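Local coordinates for tRNA-splicing ligase RtcB (Thermus thermophilus, PDB 2EPG), which probably joins RNA ends bearing a 2',3'-cyclic phosphate or 3'-phosphate to 5'-hydroxyl ends, using GTP and manganese, at residues G110-S116 with Q240-H246; F216-Y221 with L479-V485. All coordinates share one frame; numbering follows the deposited sequence.

Contact 1 of 2, residues G110-S116 with Q240-H246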
# COMPACT_ATOMS: atom_id res chain seq x y z
N GLY A 110 -0.05 3.00 -3.19
CA GLY A 110 -0.65 1.69 -3.02
C GLY A 110 -0.79 0.92 -4.31
O GLY A 110 -0.19 1.28 -5.33
N VAL A 111 -1.62 -0.11 -4.27
CA VAL A 111 -1.79 -0.97 -5.43
C VAL A 111 -3.23 -1.34 -5.72
O VAL A 111 -4.00 -1.63 -4.80
CB VAL A 111 -1.02 -2.30 -5.21
CG1 VAL A 111 -1.03 -3.13 -6.48
CG2 VAL A 111 0.41 -2.01 -4.75
N ARG A 112 -3.59 -1.34 -6.99
CA ARG A 112 -4.91 -1.78 -7.39
C ARG A 112 -4.70 -2.90 -8.41
O ARG A 112 -3.85 -2.78 -9.31
CB ARG A 112 -5.73 -0.67 -8.05
CG ARG A 112 -7.02 -1.22 -8.67
CD ARG A 112 -8.02 -0.17 -9.15
NE ARG A 112 -8.57 0.67 -8.08
CZ ARG A 112 -9.74 1.30 -8.19
NH1 ARG A 112 -10.20 2.07 -7.21
NH2 ARG A 112 -10.48 1.12 -9.27
N LEU A 113 -5.45 -3.99 -8.26
CA LEU A 113 -5.35 -5.09 -9.21
C LEU A 113 -6.71 -5.31 -9.88
O LEU A 113 -7.72 -5.54 -9.20
CB LEU A 113 -4.91 -6.39 -8.53
CG LEU A 113 -4.73 -7.61 -9.46
CD1 LEU A 113 -3.57 -7.37 -10.44
CD2 LEU A 113 -4.41 -8.85 -8.64
N LEU A 114 -6.73 -5.22 -11.21
CA LEU A 114 -7.93 -5.47 -11.97
C LEU A 114 -7.80 -6.91 -12.49
O LEU A 114 -6.70 -7.35 -12.85
CB LEU A 114 -8.04 -4.50 -13.17
CG LEU A 114 -8.01 -2.99 -12.92
CD1 LEU A 114 -8.21 -2.23 -14.24
CD2 LEU A 114 -9.11 -2.62 -11.93
N ALA A 115 -8.91 -7.65 -12.50
CA ALA A 115 -8.93 -9.03 -12.98
C ALA A 115 -9.92 -9.08 -14.14
O ALA A 115 -11.06 -8.64 -14.00
CB ALA A 115 -9.38 -9.96 -11.86
N SER A 116 -9.51 -9.64 -15.28
CA SER A 116 -10.40 -9.68 -16.45
C SER A 116 -10.89 -11.08 -16.82
O SER A 116 -10.49 -12.07 -16.20
CB SER A 116 -9.67 -9.12 -17.66
OG SER A 116 -8.74 -10.07 -18.13
N GLN A 240 -5.16 -16.19 -16.77
CA GLN A 240 -6.00 -15.00 -16.73
C GLN A 240 -5.20 -13.69 -16.81
O GLN A 240 -4.13 -13.55 -16.20
CB GLN A 240 -6.85 -15.01 -15.46
CG GLN A 240 -7.67 -13.77 -15.23
CD GLN A 240 -8.22 -13.74 -13.84
OE1 GLN A 240 -7.62 -14.33 -12.93
NE2 GLN A 240 -9.34 -13.06 -13.64
N VAL A 241 -5.73 -12.73 -17.58
CA VAL A 241 -5.09 -11.42 -17.75
C VAL A 241 -5.44 -10.47 -16.60
O VAL A 241 -6.61 -10.33 -16.22
CB VAL A 241 -5.53 -10.76 -19.10
CG1 VAL A 241 -5.04 -9.33 -19.18
CG2 VAL A 241 -4.98 -11.54 -20.28
N THR A 242 -4.44 -9.82 -16.01
CA THR A 242 -4.69 -8.86 -14.94
C THR A 242 -3.93 -7.58 -15.23
O THR A 242 -3.04 -7.54 -16.09
CB THR A 242 -4.26 -9.40 -13.53
OG1 THR A 242 -2.84 -9.59 -13.51
CG2 THR A 242 -4.95 -10.73 -13.21
N VAL A 243 -4.29 -6.52 -14.52
CA VAL A 243 -3.63 -5.24 -14.66
C VAL A 243 -3.35 -4.72 -13.24
O VAL A 243 -4.27 -4.55 -12.44
CB VAL A 243 -4.52 -4.24 -15.43
CG1 VAL A 243 -3.79 -2.90 -15.61
CG2 VAL A 243 -4.91 -4.84 -16.80
N LEU A 244 -2.08 -4.46 -12.95
CA LEU A 244 -1.70 -3.97 -11.63
C LEU A 244 -1.27 -2.51 -11.73
O LEU A 244 -0.38 -2.17 -12.51
CB LEU A 244 -0.56 -4.84 -11.06
CG LEU A 244 -0.16 -4.59 -9.60
CD1 LEU A 244 0.40 -5.88 -8.95
CD2 LEU A 244 0.88 -3.47 -9.55
N ILE A 245 -1.92 -1.66 -10.94
CA ILE A 245 -1.65 -0.22 -10.90
C ILE A 245 -0.95 0.14 -9.58
O ILE A 245 -1.48 -0.11 -8.50
CB ILE A 245 -2.98 0.58 -10.98
CG1 ILE A 245 -3.72 0.22 -12.28
CG2 ILE A 245 -2.70 2.07 -10.91
CD1 ILE A 245 -5.22 0.61 -12.27
N HIS A 246 0.23 0.72 -9.70
CA HIS A 246 1.05 1.08 -8.55
C HIS A 246 1.32 2.58 -8.59
O HIS A 246 2.06 3.06 -9.45
CB HIS A 246 2.39 0.34 -8.61
CG HIS A 246 3.17 0.39 -7.34
ND1 HIS A 246 3.22 1.51 -6.53
CD2 HIS A 246 3.94 -0.54 -6.73
CE1 HIS A 246 3.99 1.26 -5.48
NE2 HIS A 246 4.44 0.02 -5.58
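Arg-112 and Leu-114 pair antiparallel with Ile-245 and Val-243 as hydrogen-bonded pairs, the strand axes 4.7 Å apart at 165°. Arg-112 donates from N to Ile-245 O and receives Ile-245 N at its own O (2.8 Å), a nearly straight bond. At the far end Val-241 O is gripped twice by one residue: Ser-116 N arrives close to the line of the carbonyl bond, while Ser-116 OG (2.9 Å from Val-241 O) sits above the carbonyl plane. With chi1 at 76° OG stands between the backbone N and the carbonyl carbon of Ser-116, where it reaches the same acceptor as its own N-H; Leu-118 N is its other partner. Gln-240, its chain extended, reaches across so that NE2 meets Ser-116 O at 3.0 Å, the acceptor lying in the amide plane and the donor in the carbonyl plane. On one face Val-111 CG1 lodges against Leu-244 CG (3.6 Å) and CD2, and Leu-113 CD1 leans across to Thr-242 CB (3.8 Å). Val-111 CG2 lies over one face of the His-246 ring. On the other face Leu-114 CB and Val-243 CB sit abreast at 4.2 Å, against helix 288-321, and the Arg-112 guanidinium leads off to a salt bridge with Asp-336. The ladder is a regular antiparallel pair in the core of the RtcB fold, its His-246 end reaching the predicted second manganese site.

Contact 2 of 2, residues F216-Y221 with L479-V485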
# COMPACT_ATOMS: atom_id res chain seq x y z
N PHE A 216 4.05 2.57 -11.71
CA PHE A 216 3.80 2.02 -13.03
C PHE A 216 2.46 1.31 -13.06
O PHE A 216 1.73 1.22 -12.07
CB PHE A 216 4.89 1.02 -13.37
CG PHE A 216 5.00 -0.10 -12.37
CD1 PHE A 216 4.24 -1.25 -12.51
CD2 PHE A 216 5.78 0.06 -11.24
CE1 PHE A 216 4.25 -2.24 -11.53
CE2 PHE A 216 5.80 -0.92 -10.25
CZ PHE A 216 5.03 -2.07 -10.39
N LEU A 217 2.16 0.78 -14.23
CA LEU A 217 0.95 0.03 -14.45
C LEU A 217 1.42 -1.13 -15.31
O LEU A 217 2.25 -0.95 -16.19
CB LEU A 217 -0.03 0.93 -15.18
CG LEU A 217 -1.19 0.42 -16.02
CD1 LEU A 217 -2.15 1.58 -16.27
CD2 LEU A 217 -0.68 -0.15 -17.34
N GLU A 218 0.95 -2.34 -15.03
CA GLU A 218 1.34 -3.44 -15.89
C GLU A 218 0.23 -4.44 -16.16
O GLU A 218 -0.61 -4.73 -15.30
CB GLU A 218 2.62 -4.16 -15.40
CG GLU A 218 2.70 -4.60 -13.97
CD GLU A 218 4.00 -5.35 -13.66
OE1 GLU A 218 5.10 -4.86 -14.02
OE2 GLU A 218 3.92 -6.42 -13.04
N VAL A 219 0.19 -4.89 -17.42
CA VAL A 219 -0.76 -5.89 -17.86
C VAL A 219 0.02 -7.18 -17.63
O VAL A 219 1.16 -7.30 -18.07
CB VAL A 219 -1.09 -5.76 -19.35
CG1 VAL A 219 -2.17 -6.79 -19.73
CG2 VAL A 219 -1.54 -4.35 -19.66
N GLN A 220 -0.60 -8.14 -16.94
CA GLN A 220 0.08 -9.38 -16.61
C GLN A 220 -0.87 -10.56 -16.81
O GLN A 220 -2.04 -10.40 -17.22
CB GLN A 220 0.48 -9.37 -15.11
CG GLN A 220 0.73 -7.99 -14.49
CD GLN A 220 0.42 -7.92 -12.99
OE1 GLN A 220 -0.74 -8.06 -12.56
NE2 GLN A 220 1.45 -7.71 -12.18
N TYR A 221 -0.37 -11.75 -16.53
CA TYR A 221 -1.21 -12.93 -16.60
C TYR A 221 -0.87 -13.78 -15.38
O TYR A 221 0.25 -13.72 -14.86
CB TYR A 221 -1.01 -13.71 -17.92
CG TYR A 221 0.35 -14.35 -18.13
CD1 TYR A 221 1.39 -13.65 -18.75
CD2 TYR A 221 0.59 -15.67 -17.73
CE1 TYR A 221 2.63 -14.25 -18.97
CE2 TYR A 221 1.81 -16.27 -17.94
CZ TYR A 221 2.83 -15.56 -18.57
OH TYR A 221 4.04 -16.16 -18.77
N LEU A 479 1.77 -13.50 -10.53
CA LEU A 479 1.49 -12.77 -11.76
C LEU A 479 2.78 -12.42 -12.51
O LEU A 479 3.73 -11.91 -11.92
CB LEU A 479 0.76 -11.46 -11.40
CG LEU A 479 -0.70 -11.40 -10.91
CD1 LEU A 479 -1.23 -12.75 -10.52
CD2 LEU A 479 -0.80 -10.39 -9.78
N ARG A 480 2.79 -12.67 -13.82
CA ARG A 480 3.95 -12.35 -14.64
C ARG A 480 3.58 -11.19 -15.58
O ARG A 480 2.53 -11.20 -16.22
CB ARG A 480 4.37 -13.59 -15.43
CG ARG A 480 5.66 -13.42 -16.20
CD ARG A 480 6.28 -14.76 -16.59
NE ARG A 480 7.60 -14.55 -17.17
CZ ARG A 480 7.81 -13.98 -18.35
NH1 ARG A 480 9.05 -13.81 -18.79
NH2 ARG A 480 6.78 -13.60 -19.10
N PRO A 481 4.44 -10.17 -15.66
CA PRO A 481 4.18 -9.01 -16.52
C PRO A 481 4.37 -9.24 -18.02
O PRO A 481 5.23 -10.03 -18.42
CB PRO A 481 5.15 -7.96 -15.99
CG PRO A 481 6.33 -8.79 -15.59
CD PRO A 481 5.70 -9.99 -14.91
N LEU A 482 3.56 -8.56 -18.82
CA LEU A 482 3.62 -8.64 -20.28
C LEU A 482 3.90 -7.26 -20.84
O LEU A 482 4.66 -7.11 -21.79
CB LEU A 482 2.29 -9.13 -20.85
CG LEU A 482 1.90 -10.59 -20.66
CD1 LEU A 482 0.41 -10.75 -20.86
CD2 LEU A 482 2.69 -11.45 -21.62
N ILE A 483 3.25 -6.26 -20.24
CA ILE A 483 3.39 -4.86 -20.65
C ILE A 483 3.63 -3.98 -19.44
O ILE A 483 2.90 -4.07 -18.45
CB ILE A 483 2.12 -4.32 -21.33
CG1 ILE A 483 1.77 -5.13 -22.58
CG2 ILE A 483 2.32 -2.85 -21.69
CD1 ILE A 483 0.43 -4.73 -23.18
N VAL A 484 4.63 -3.11 -19.54
CA VAL A 484 4.94 -2.20 -18.45
C VAL A 484 4.85 -0.76 -18.95
O VAL A 484 5.50 -0.39 -19.92
CB VAL A 484 6.37 -2.46 -17.89
CG1 VAL A 484 6.73 -1.36 -16.90
CG2 VAL A 484 6.43 -3.82 -17.18
N VAL A 485 4.01 0.03 -18.29
CA VAL A 485 3.82 1.45 -18.62
C VAL A 485 4.32 2.25 -17.42
O VAL A 485 3.77 2.14 -16.32
CB VAL A 485 2.32 1.78 -18.88
CG1 VAL A 485 2.16 3.27 -19.15
CG2 VAL A 485 1.80 0.97 -20.05
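The Tyr-221 ring lies beside Arg-480, whose CB sits over one ring face, 4.2 Å from the centroid and offset toward the rim, as a CH-pi contact. Farther along, Arg-480 CD comes within 3.4 Å of Tyr-221 OH, and the guanidinium plane is turned 47° from the ring. Leu-482 meets the same ring at its edge, CG in plane with it and 3.6 Å from Tyr-221 CD1. Leu-482 and Ile-483 both face Val-219, forming a classic beta bulge in which Val-219 O takes two N-H groups, Leu-482 N at 2.8 Å and Ile-483 N at 3.2 Å. Within the bulge Val-219 CG2 packs alongside Ile-483 CB; farther along, Leu-217 CD2 lies alongside Val-485 CG2 (3.8 Å). On the other face the Glu-218 carboxylate lies along Pro-481, OE2 3.5 Å from Pro-481 CB. Gln-220 NE2 donates to the anti lone pair of that OE2 (2.9 Å), while its OE1 accepts from Thr-242 and rests near Leu-479 CD2. Chi1 of Gln-220, at -28°, lies off the usual staggered minima and directs the extended chain across Leu-479, while strand pairing sets its CB close to Arg-480 O. With an alanine here both amide bonds are gone, which would probably leave the Thr-242 hydroxyl without its acceptor, Glu-218 OE2 without this donor and a gap beside Leu-479. Helix 127-137 covers the Leu-217, Val-219 and Ile-483 face through Leu-134 and Ala-131, strand 391-395 backs Glu-218, Gln-220 and Leu-479 through Ser-391, and strand 240-247 flanks strand 216-225 along its other edge.

Overall arrangement
Contacts 1 and 2 lie side by side, their centres about 8 Å apart, because strands 240-247 and 216-225 are neighbours: Thr-242 O receives Gln-220 N at 2.7 Å and Leu-244 N approaches Glu-218 O at 2.8 Å, both probable hydrogen bonds. The strand order thus runs 110-119, 240-247, 216-225, 474-486. Leu-244 CB also packs on Gln-220 OE1 at 3.6 Å, joining the two contacts through side chains. Both reach the predicted GMP and manganese site at one end: His-246 of contact 1, a predicted ligand of the second manganese, meets the ring of Phe-216 of contact 2, a predicted GMP-binding residue, with planes at about 45°.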